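Local atomic coordinates of ATP-dependent DNA helicase uvsW (Enterobacteria phage T4, PDB entry 2OCA), a protein that couples ATP hydrolysis to 3'-5' unwinding of duplex DNA and drives branch migration of Holliday junctions during recombination-dependent repair of phage DNA. Residues I302-P307 with S330-W335; L339-A344 with G398-A403; D347-V352 with V414-H419; D453-A458 with Y476-G481. The protein carries 1 engineered substitution. One frame throughout, in Å; residues are numbered along the deposited sequence.

Interaction 1 of 4, residues I302-P307 with S330-W335; sequences IFLRYP and SKRNKW
Leu304 and Trp335 make the apolar half of this contact. Methyl CD1 of Leu304 lies 3.7 Å from the centroid of the Trp335 five-membered ring and only 15° off its normal, a CH-pi contact over one face of the indole. The Leu304 chain turns CG away from its own backbone N (chi1 -155°), which sends the methyl toward the helix; leucine and indole overlap, their chains arriving from opposite sides. Further along the indole, Ile302 CG2 meets Trp335 CH2 at 4.0 Å, obliquely to the ring.

The polar half is indirect. Tyr306 OH sits 3.4 Å from Arg332 CD, at the edge of the guanidinium and in its plane, the phenol ring and guanidinium being nearly coplanar. These two groups are not bonded to each other. Their shared partner is Asp456 OD1, which is salt-bridged to Arg332 NE and hydrogen-bonded to Tyr306 OH. Arg332, extended from CG to NE, also gives NH1 to Ala423 O, so its position is fixed at several points inside a buried contact.

The short axes of strand 302-305 and helix 330-335 approach to 11.7 Å and run roughly antiparallel, at 145°. A helix laid over parallel strands in this sense is the layering of the RecA-like (P-loop NTPase) fold, here in the C-terminal helicase domain.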
# COMPACT_ATOMS: atom_id res chain seq x y z
N ILE A 302 -16.87 -0.14 6.06
CA ILE A 302 -17.44 -1.38 5.57
C ILE A 302 -18.90 -1.22 5.17
O ILE A 302 -19.76 -0.88 5.97
CB ILE A 302 -17.35 -2.48 6.64
CG1 ILE A 302 -15.91 -2.59 7.14
CG2 ILE A 302 -17.82 -3.81 6.05
CD1 ILE A 302 -14.89 -2.79 6.05
N PHE A 303 -19.16 -1.46 3.89
CA PHE A 303 -20.51 -1.38 3.37
C PHE A 303 -21.17 -2.74 3.53
O PHE A 303 -20.86 -3.69 2.80
CB PHE A 303 -20.48 -0.99 1.89
CG PHE A 303 -20.42 0.48 1.66
CD1 PHE A 303 -21.58 1.24 1.64
CD2 PHE A 303 -19.21 1.11 1.43
CE1 PHE A 303 -21.54 2.60 1.38
CE2 PHE A 303 -19.16 2.49 1.17
CZ PHE A 303 -20.33 3.23 1.15
N LEU A 304 -22.06 -2.83 4.50
CA LEU A 304 -22.78 -4.06 4.78
C LEU A 304 -24.07 -4.05 3.97
O LEU A 304 -25.01 -3.32 4.31
CB LEU A 304 -23.08 -4.10 6.28
CG LEU A 304 -23.28 -5.45 6.95
CD1 LEU A 304 -22.08 -6.36 6.70
CD2 LEU A 304 -23.46 -5.20 8.45
N ARG A 305 -24.12 -4.84 2.90
CA ARG A 305 -25.30 -4.88 2.04
C ARG A 305 -26.37 -5.85 2.52
O ARG A 305 -26.07 -6.96 2.95
CB ARG A 305 -24.92 -5.25 0.60
CG ARG A 305 -26.07 -5.05 -0.40
CD ARG A 305 -26.37 -3.58 -0.50
NE ARG A 305 -27.78 -3.26 -0.72
CZ ARG A 305 -28.46 -3.62 -1.79
NH1 ARG A 305 -27.86 -4.32 -2.73
NH2 ARG A 305 -29.72 -3.27 -1.93
N TYR A 306 -27.63 -5.43 2.43
CA TYR A 306 -28.75 -6.25 2.85
C TYR A 306 -29.50 -6.90 1.69
O TYR A 306 -29.33 -6.53 0.54
CB TYR A 306 -29.73 -5.41 3.68
CG TYR A 306 -29.20 -5.04 5.04
CD1 TYR A 306 -28.04 -4.28 5.17
CD2 TYR A 306 -29.83 -5.49 6.20
CE1 TYR A 306 -27.51 -3.98 6.42
CE2 TYR A 306 -29.31 -5.20 7.45
CZ TYR A 306 -28.15 -4.44 7.56
OH TYR A 306 -27.61 -4.17 8.80
N PRO A 307 -30.34 -7.91 1.98
CA PRO A 307 -31.09 -8.57 0.92
C PRO A 307 -32.00 -7.56 0.25
O PRO A 307 -32.64 -6.76 0.92
CB PRO A 307 -31.88 -9.63 1.67
CG PRO A 307 -30.96 -9.99 2.79
CD PRO A 307 -30.47 -8.65 3.25
N SER A 330 -30.68 -9.66 14.61
CA SER A 330 -29.79 -10.70 15.10
C SER A 330 -28.62 -11.05 14.16
O SER A 330 -27.51 -11.28 14.63
CB SER A 330 -30.61 -11.96 15.39
OG SER A 330 -29.77 -13.02 15.81
N LYS A 331 -28.87 -11.09 12.85
CA LYS A 331 -27.80 -11.41 11.92
C LYS A 331 -26.71 -10.36 11.91
O LYS A 331 -25.53 -10.68 11.73
CB LYS A 331 -28.35 -11.61 10.51
CG LYS A 331 -28.63 -13.09 10.21
CD LYS A 331 -29.50 -13.30 8.98
N ARG A 332 -27.09 -9.10 12.13
CA ARG A 332 -26.11 -8.01 12.17
C ARG A 332 -25.27 -8.17 13.42
O ARG A 332 -24.08 -7.90 13.41
CB ARG A 332 -26.81 -6.65 12.19
CG ARG A 332 -25.85 -5.46 12.17
CD ARG A 332 -26.64 -4.18 12.05
NE ARG A 332 -25.82 -2.98 11.84
CZ ARG A 332 -25.23 -2.30 12.81
NH1 ARG A 332 -25.35 -2.69 14.08
NH2 ARG A 332 -24.51 -1.22 12.52
N ASN A 333 -25.90 -8.60 14.51
CA ASN A 333 -25.19 -8.80 15.76
C ASN A 333 -24.18 -9.92 15.57
O ASN A 333 -23.04 -9.82 16.02
CB ASN A 333 -26.15 -9.15 16.90
CG ASN A 333 -26.88 -7.93 17.46
OD1 ASN A 333 -26.34 -6.82 17.51
ND2 ASN A 333 -28.11 -8.14 17.92
N LYS A 334 -24.61 -10.98 14.89
CA LYS A 334 -23.74 -12.12 14.63
C LYS A 334 -22.56 -11.70 13.74
O LYS A 334 -21.41 -12.07 14.01
CB LYS A 334 -24.52 -13.25 13.96
CG LYS A 334 -25.43 -13.98 14.91
CD LYS A 334 -26.37 -14.93 14.19
CE LYS A 334 -27.26 -15.65 15.18
NZ LYS A 334 -28.33 -16.47 14.53
N TRP A 335 -22.85 -10.93 12.70
CA TRP A 335 -21.79 -10.46 11.81
C TRP A 335 -20.72 -9.69 12.59
O TRP A 335 -19.53 -9.92 12.40
CB TRP A 335 -22.36 -9.54 10.72
CG TRP A 335 -21.34 -9.18 9.68
CD1 TRP A 335 -21.03 -9.89 8.55
CD2 TRP A 335 -20.42 -8.08 9.72
NE1 TRP A 335 -19.98 -9.31 7.89
CE2 TRP A 335 -19.58 -8.19 8.59
CE3 TRP A 335 -20.22 -7.01 10.60
CZ2 TRP A 335 -18.56 -7.28 8.32
CZ3 TRP A 335 -19.21 -6.10 10.34
CH2 TRP A 335 -18.39 -6.24 9.20

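Interaction 2 of 4, residues L339-A344 with G398-A403; sequences LAIKLA and GIIIVA
Ile400 reaches from its strand into the helix surface, with CG1 packed 3.6 Å from Ala344 CB and CG2 set 3.9 Å from Ala340 CB. Both branches are placed by chi1 (-53°), which puts CG2 anti to the backbone N and CG1 beside it. The extended second torsion then carries CD1 between the two alanine methyls to the helix backbone, where it lies 3.7 Å from Ala340 C and equally near Ile341 N. Ile341 adds a looser touch, CG1 to Ile400 CD1 at 4.2 Å, although its CB points away from the strand. Ala340 and Ala344 stand one helical turn apart, and their small side chains let the isoleucine come in close to the main chain. This is helix-on-sheet packing of the RecA-like C-terminal domain: the segment axes are 9.5 Å apart and run at 145°. Ile367 of helix 357-368 touches both Ala340 and Ile400. Just before the strand, the contact passes from side chains to backbone. Gly398 adopts a left-handed conformation (phi 87°), and its CA meets Ala344 O at 3.4 Å in a CA-H...O contact, while Gly398 O is hydrogen-bonded to Tyr371 OH.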
# COMPACT_ATOMS: atom_id res chain seq x y z
N LEU A 339 -16.77 -10.52 13.29
CA LEU A 339 -15.72 -9.59 12.96
C LEU A 339 -14.81 -9.46 14.17
O LEU A 339 -13.59 -9.54 14.04
CB LEU A 339 -16.29 -8.22 12.60
CG LEU A 339 -15.23 -7.13 12.49
CD1 LEU A 339 -14.39 -7.37 11.25
CD2 LEU A 339 -15.88 -5.76 12.44
N ALA A 340 -15.40 -9.26 15.34
CA ALA A 340 -14.62 -9.12 16.56
C ALA A 340 -13.74 -10.33 16.82
O ALA A 340 -12.54 -10.19 17.02
CB ALA A 340 -15.54 -8.89 17.76
N ILE A 341 -14.34 -11.51 16.82
CA ILE A 341 -13.60 -12.74 17.05
C ILE A 341 -12.44 -12.84 16.06
O ILE A 341 -11.27 -12.90 16.44
CB ILE A 341 -14.53 -13.97 16.90
CG1 ILE A 341 -15.56 -13.97 18.03
CG2 ILE A 341 -13.72 -15.25 16.92
CD1 ILE A 341 -16.60 -15.06 17.91
N LYS A 342 -12.78 -12.83 14.78
CA LYS A 342 -11.79 -12.91 13.72
C LYS A 342 -10.60 -12.00 14.06
O LYS A 342 -9.45 -12.44 14.03
CB LYS A 342 -12.43 -12.47 12.41
CG LYS A 342 -11.62 -12.70 11.16
CD LYS A 342 -12.40 -12.21 9.94
CE LYS A 342 -13.77 -12.89 9.85
NZ LYS A 342 -14.72 -12.13 8.97
N LEU A 343 -10.88 -10.75 14.40
CA LEU A 343 -9.82 -9.80 14.73
C LEU A 343 -9.00 -10.21 15.94
O LEU A 343 -7.78 -10.05 15.96
CB LEU A 343 -10.41 -8.40 14.98
CG LEU A 343 -11.03 -7.66 13.79
CD1 LEU A 343 -11.46 -6.28 14.25
CD2 LEU A 343 -10.04 -7.56 12.65
N ALA A 344 -9.67 -10.74 16.96
CA ALA A 344 -8.97 -11.16 18.18
C ALA A 344 -8.04 -12.34 17.91
O ALA A 344 -6.91 -12.36 18.39
CB ALA A 344 -9.99 -11.52 19.25
N GLY A 398 -5.76 -10.83 22.09
CA GLY A 398 -6.97 -11.54 21.73
C GLY A 398 -8.08 -11.15 22.67
O GLY A 398 -9.00 -11.93 22.92
N ILE A 399 -8.00 -9.93 23.20
CA ILE A 399 -8.99 -9.41 24.14
C ILE A 399 -10.05 -8.56 23.45
O ILE A 399 -9.75 -7.48 22.95
CB ILE A 399 -8.32 -8.54 25.22
CG1 ILE A 399 -7.45 -9.41 26.12
CG2 ILE A 399 -9.39 -7.81 26.03
CD1 ILE A 399 -6.68 -8.63 27.16
N ILE A 400 -11.29 -9.05 23.43
CA ILE A 400 -12.38 -8.28 22.84
C ILE A 400 -13.13 -7.64 23.99
O ILE A 400 -13.61 -8.32 24.89
CB ILE A 400 -13.41 -9.15 22.10
CG1 ILE A 400 -12.74 -10.05 21.07
CG2 ILE A 400 -14.43 -8.25 21.43
CD1 ILE A 400 -13.69 -11.04 20.42
N ILE A 401 -13.22 -6.32 23.98
CA ILE A 401 -13.94 -5.66 25.05
C ILE A 401 -15.12 -4.91 24.44
O ILE A 401 -14.96 -4.10 23.53
CB ILE A 401 -13.00 -4.72 25.85
CG1 ILE A 401 -13.55 -3.30 25.86
CG2 ILE A 401 -11.60 -4.77 25.28
CD1 ILE A 401 -14.70 -3.12 26.82
N VAL A 402 -16.32 -5.23 24.94
CA VAL A 402 -17.57 -4.62 24.49
C VAL A 402 -17.94 -3.47 25.42
O VAL A 402 -18.38 -3.71 26.54
CB VAL A 402 -18.70 -5.64 24.51
CG1 VAL A 402 -19.98 -5.01 24.02
CG2 VAL A 402 -18.34 -6.84 23.67
N ALA A 403 -17.77 -2.24 24.97
CA ALA A 403 -18.07 -1.10 25.83
C ALA A 403 -18.99 -0.09 25.16
O ALA A 403 -19.28 -0.19 23.98
CB ALA A 403 -16.79 -0.42 26.26

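Interaction 3 of 4, residues D347-V352 with V414-H419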
# COMPACT_ATOMS: atom_id res chain seq x y z
N ASP A 347 -4.42 -12.37 17.66
CA ASP A 347 -3.73 -11.92 18.86
C ASP A 347 -3.74 -10.40 18.94
O ASP A 347 -2.74 -9.78 19.29
CB ASP A 347 -2.29 -12.44 18.87
CG ASP A 347 -2.23 -13.96 18.83
OD1 ASP A 347 -2.76 -14.61 19.75
OD2 ASP A 347 -1.64 -14.50 17.86
N GLU A 348 -4.88 -9.82 18.60
CA GLU A 348 -5.05 -8.37 18.65
C GLU A 348 -6.28 -8.02 19.46
O GLU A 348 -7.22 -8.80 19.55
CB GLU A 348 -5.18 -7.81 17.23
CG GLU A 348 -3.87 -7.84 16.46
CD GLU A 348 -4.00 -7.26 15.07
OE1 GLU A 348 -4.75 -7.84 14.25
OE2 GLU A 348 -3.36 -6.23 14.79
N ASN A 349 -6.27 -6.83 20.06
CA ASN A 349 -7.37 -6.39 20.89
C ASN A 349 -8.36 -5.50 20.15
O ASN A 349 -7.97 -4.59 19.41
CB ASN A 349 -6.82 -5.65 22.11
CG ASN A 349 -5.73 -6.43 22.81
OD1 ASN A 349 -5.89 -7.61 23.13
ND2 ASN A 349 -4.60 -5.77 23.05
N ALA A 350 -9.65 -5.76 20.36
CA ALA A 350 -10.72 -5.01 19.71
C ALA A 350 -11.71 -4.42 20.71
O ALA A 350 -11.98 -4.99 21.76
CB ALA A 350 -11.46 -5.91 18.72
N PHE A 351 -12.25 -3.26 20.35
CA PHE A 351 -13.23 -2.53 21.15
C PHE A 351 -14.52 -2.49 20.33
O PHE A 351 -14.54 -1.96 19.22
CB PHE A 351 -12.76 -1.10 21.34
CG PHE A 351 -12.47 -0.72 22.76
CD1 PHE A 351 -11.71 -1.54 23.58
CD2 PHE A 351 -12.90 0.51 23.25
CE1 PHE A 351 -11.37 -1.14 24.88
CE2 PHE A 351 -12.58 0.93 24.54
CZ PHE A 351 -11.81 0.10 25.36
N VAL A 352 -15.60 -3.06 20.85
CA VAL A 352 -16.86 -3.01 20.13
C VAL A 352 -17.71 -1.93 20.78
O VAL A 352 -18.17 -2.08 21.91
CB VAL A 352 -17.60 -4.35 20.16
CG1 VAL A 352 -18.94 -4.21 19.46
CG2 VAL A 352 -16.76 -5.40 19.47
N VAL A 414 -6.39 2.88 27.81
CA VAL A 414 -6.40 1.97 26.67
C VAL A 414 -5.12 1.98 25.85
O VAL A 414 -4.98 2.76 24.90
CB VAL A 414 -7.57 2.29 25.73
CG1 VAL A 414 -7.81 1.12 24.81
CG2 VAL A 414 -8.81 2.61 26.54
N LYS A 415 -4.19 1.10 26.20
CA LYS A 415 -2.92 1.04 25.49
C LYS A 415 -2.95 0.18 24.22
O LYS A 415 -3.07 0.72 23.12
CB LYS A 415 -1.82 0.55 26.44
N ASN A 416 -2.84 -1.13 24.38
CA ASN A 416 -2.81 -2.06 23.25
C ASN A 416 -4.03 -2.11 22.34
O ASN A 416 -4.29 -3.14 21.72
CB ASN A 416 -2.53 -3.48 23.73
CG ASN A 416 -1.09 -3.69 24.10
OD1 ASN A 416 -0.19 -3.34 23.34
ND2 ASN A 416 -0.86 -4.28 25.27
N LEU A 417 -4.78 -1.02 22.23
CA LEU A 417 -5.97 -1.04 21.38
C LEU A 417 -5.67 -1.03 19.88
O LEU A 417 -5.25 -0.02 19.33
CB LEU A 417 -6.88 0.14 21.73
CG LEU A 417 -8.34 -0.15 21.37
CD1 LEU A 417 -8.77 -1.48 21.98
CD2 LEU A 417 -9.23 0.98 21.86
N HIS A 418 -5.91 -2.17 19.24
CA HIS A 418 -5.66 -2.34 17.81
C HIS A 418 -6.88 -2.01 16.96
O HIS A 418 -6.76 -1.47 15.86
CB HIS A 418 -5.23 -3.78 17.51
CG HIS A 418 -4.17 -4.29 18.42
ND1 HIS A 418 -2.92 -3.71 18.52
CD2 HIS A 418 -4.17 -5.31 19.31
CE1 HIS A 418 -2.21 -4.35 19.43
NE2 HIS A 418 -2.95 -5.33 19.93
N HIS A 419 -8.07 -2.35 17.46
CA HIS A 419 -9.29 -2.11 16.71
C HIS A 419 -10.44 -1.52 17.51
O HIS A 419 -10.60 -1.78 18.70
CB HIS A 419 -9.76 -3.42 16.09
CG HIS A 419 -8.71 -4.09 15.27
ND1 HIS A 419 -8.48 -3.78 13.95
CD2 HIS A 419 -7.81 -5.05 15.59
CE1 HIS A 419 -7.50 -4.52 13.48
NE2 HIS A 419 -7.07 -5.31 14.46
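Parallel strand pairing joins Ala350 to His419 near the N-terminal ends of two central strands, 349-354 and 417-422, neighbours in the seven-stranded sheet of the RecA-like C-terminal domain. Ala350 CA and His419 CA are 4.4 Å apart, and both side chains lie on the same face of the sheet. Phe351 N donates to His419 O at 2.8 Å. Asn349 O receives two consecutive donors, His419 N at 3.0 Å and His418 N at 3.2 Å, the latter more bent. His418 departs from strand geometry (psi -36°), consistent with two successive N-H groups sharing one carbonyl, and the short segment axes diverge by 67°.

The Asn349 side chain extends the grip to the loop before the second strand. Its ND2 gives a fairly straight bond to Asn416 O, 3.0 Å long, with the acceptor close to the amide plane, though ND2 lies above the Asn416 carbonyl plane, off its lone pairs. The same ND2 also bonds Gly396 O, and OD1 takes Ile399 N from the residue just before strand 400-404.

Leu417 CD2 stands over one face of the Phe351 ring, 3.9 Å from its centroid and 15° off the normal, while Val414 CG2 approaches Phe351 CZ obliquely at 4.1 Å. Glu348 crosses His418 at about a right angle, its CG off-centre over the imidazole and 4.2 Å from the His418 ring centroid.

An indole N-H can only donate, so His419 ND1 must accept from Trp452 NE1. This probably places a proton on His419 NE2, which faces Glu348 OE1 in a weak hydrogen bond.

Interaction 4 of 4, residues D453-A458 with Y476-G481; sequences DLIDDA and YLLKHG. Unlike the reference sequence in segment 453-458: Asp457 (reference Ser).
Ile455 meets the first turns of helix 476-490 through two branches: CD1 lies 3.6 Å from Gly481 CA, and CG2 is 3.7 Å from Leu477 O. The strand and helix belong to a beta-alpha-beta crossover of the RecA-like C-terminal domain, in which the chain leaves strand 450-457, passes through helix 476-490 and returns in strand 495-501, with strand 298-305 lying between the two in the sheet. The segment axes approach to 6.5 Å at 135°. Because Gly481 has no side chain, the isoleucine rests directly against the helix main chain; a CB there would point toward the strand and clash with Ile455 CG2. That CG2 also touches Leu478 CD1 at 3.9 Å.

Asp456 follows, flanked by Leu477, whose chain extends in the same direction. Leu477 CD1 is 3.4 Å from Asp456 OD2 and 3.9 Å from Asp456 CB, so a methyl lies alongside a buried carboxylate. The acid's OD1 is engaged elsewhere, by Tyr306 and Arg332, and its main-chain O is hydrogen-bonded to Asn475 ND2. Asn475 OD1 in turn accepts from Ala458 N, so this asparagine, immediately before the helix, binds the strand end at two points.

Asp457 stands where the reference sequence has serine. Its carboxylate is held by Tyr471 OH on OD2 and by Gly459 N on OD1. Leu478 lies against it, its CG anti to the backbone N (chi1 -178°), an arrangement that carries both methyls to the aspartate. CD1 stands 3.9 Å from Asp457 CG, and Leu478 CD2 comes to 3.5 Å from Asp457 OD1.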
# COMPACT_ATOMS: atom_id res chain seq x y z
N ASP A 453 -15.71 1.51 10.54
CA ASP A 453 -16.95 2.26 10.42
C ASP A 453 -17.95 1.45 9.60
O ASP A 453 -17.82 1.34 8.38
CB ASP A 453 -16.66 3.62 9.76
CG ASP A 453 -17.92 4.42 9.49
OD1 ASP A 453 -18.97 4.09 10.11
OD2 ASP A 453 -17.88 5.37 8.67
N LEU A 454 -18.95 0.88 10.27
CA LEU A 454 -19.95 0.08 9.59
C LEU A 454 -21.09 0.92 9.01
O LEU A 454 -21.75 1.69 9.71
CB LEU A 454 -20.50 -0.99 10.53
CG LEU A 454 -19.46 -1.79 11.32
CD1 LEU A 454 -20.17 -2.82 12.20
CD2 LEU A 454 -18.47 -2.51 10.39
N ILE A 455 -21.29 0.77 7.71
CA ILE A 455 -22.34 1.48 7.02
C ILE A 455 -23.35 0.42 6.63
O ILE A 455 -23.00 -0.55 5.96
CB ILE A 455 -21.82 2.16 5.76
CG1 ILE A 455 -20.70 3.13 6.12
CG2 ILE A 455 -22.95 2.89 5.05
CD1 ILE A 455 -20.09 3.84 4.93
N ASP A 456 -24.59 0.59 7.06
CA ASP A 456 -25.63 -0.37 6.73
C ASP A 456 -26.25 0.03 5.41
O ASP A 456 -27.04 0.97 5.35
CB ASP A 456 -26.67 -0.41 7.85
CG ASP A 456 -26.09 -0.96 9.15
OD1 ASP A 456 -25.85 -2.18 9.22
OD2 ASP A 456 -25.85 -0.18 10.09
N ASP A 457 -25.87 -0.68 4.35
CA ASP A 457 -26.37 -0.41 3.00
C ASP A 457 -27.64 -1.17 2.68
O ASP A 457 -27.59 -2.33 2.29
CB ASP A 457 -25.30 -0.77 1.96
CG ASP A 457 -25.74 -0.47 0.54
OD1 ASP A 457 -26.95 -0.20 0.33
OD2 ASP A 457 -24.88 -0.52 -0.37
N ALA A 458 -28.78 -0.50 2.85
CA ALA A 458 -30.06 -1.10 2.56
C ALA A 458 -30.73 -0.24 1.49
O ALA A 458 -31.94 -0.03 1.50
CB ALA A 458 -30.92 -1.15 3.82
N TYR A 476 -31.48 5.73 5.78
CA TYR A 476 -30.70 6.76 6.48
C TYR A 476 -29.25 6.41 6.82
O TYR A 476 -28.35 7.23 6.62
CB TYR A 476 -31.43 7.19 7.75
CG TYR A 476 -32.65 8.01 7.45
CD1 TYR A 476 -32.54 9.36 7.13
CD2 TYR A 476 -33.92 7.44 7.44
CE1 TYR A 476 -33.65 10.11 6.79
CE2 TYR A 476 -35.04 8.18 7.10
CZ TYR A 476 -34.89 9.53 6.78
OH TYR A 476 -35.99 10.29 6.46
N LEU A 477 -29.03 5.20 7.32
CA LEU A 477 -27.68 4.80 7.69
C LEU A 477 -26.73 4.82 6.50
O LEU A 477 -25.52 4.96 6.69
CB LEU A 477 -27.70 3.43 8.36
CG LEU A 477 -28.56 3.38 9.63
CD1 LEU A 477 -28.38 2.07 10.35
CD2 LEU A 477 -28.17 4.52 10.54
N LEU A 478 -27.26 4.69 5.29
CA LEU A 478 -26.41 4.72 4.12
C LEU A 478 -26.05 6.16 3.79
O LEU A 478 -24.89 6.46 3.50
CB LEU A 478 -27.10 4.04 2.93
CG LEU A 478 -26.33 3.92 1.60
CD1 LEU A 478 -25.05 3.13 1.76
CD2 LEU A 478 -27.24 3.26 0.58
N LYS A 479 -27.04 7.06 3.83
CA LYS A 479 -26.80 8.49 3.56
C LYS A 479 -25.72 8.99 4.50
O LYS A 479 -24.78 9.65 4.08
CB LYS A 479 -28.05 9.33 3.80
CG LYS A 479 -29.07 9.28 2.67
CD LYS A 479 -29.92 10.56 2.58
CE LYS A 479 -30.95 10.67 3.70
NZ LYS A 479 -31.93 9.56 3.60
N HIS A 480 -25.86 8.66 5.77
CA HIS A 480 -24.91 9.04 6.80
C HIS A 480 -23.51 8.50 6.51
O HIS A 480 -22.53 9.24 6.59
CB HIS A 480 -25.41 8.55 8.16
CG HIS A 480 -26.62 9.27 8.66
ND1 HIS A 480 -27.35 8.84 9.75
CD2 HIS A 480 -27.23 10.40 8.23
CE1 HIS A 480 -28.35 9.67 9.96
NE2 HIS A 480 -28.30 10.63 9.05
N GLY A 481 -23.43 7.22 6.18
CA GLY A 481 -22.14 6.62 5.88
C GLY A 481 -21.48 7.34 4.72
O GLY A 481 -20.27 7.56 4.70

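All four contacts reach the parallel sheet of the C-terminal helicase domain. Interactions 1 and 2 use successive parts of helix 330-344, with centres about 17 Å apart. Interaction 3 follows through strand 349-354, next to strand 400-404 of interaction 2; their centres are about 8 Å apart, Ile401 N pairs with Ala350 O at 2.9 Å, and their segments alternate along the chain. Interactions 1 and 4, centred about 11 Å apart on neighbouring strands 298-305 and 450-457, meet at Asp456, which joins segments 302-307 and 330-335, and where Trp335 packs on Leu454 and Phe303 on Leu478. Interaction 4 comes last in the chain, its centre about 24 Å from that of interaction 3. Together they tie distant sequence parts into one domain.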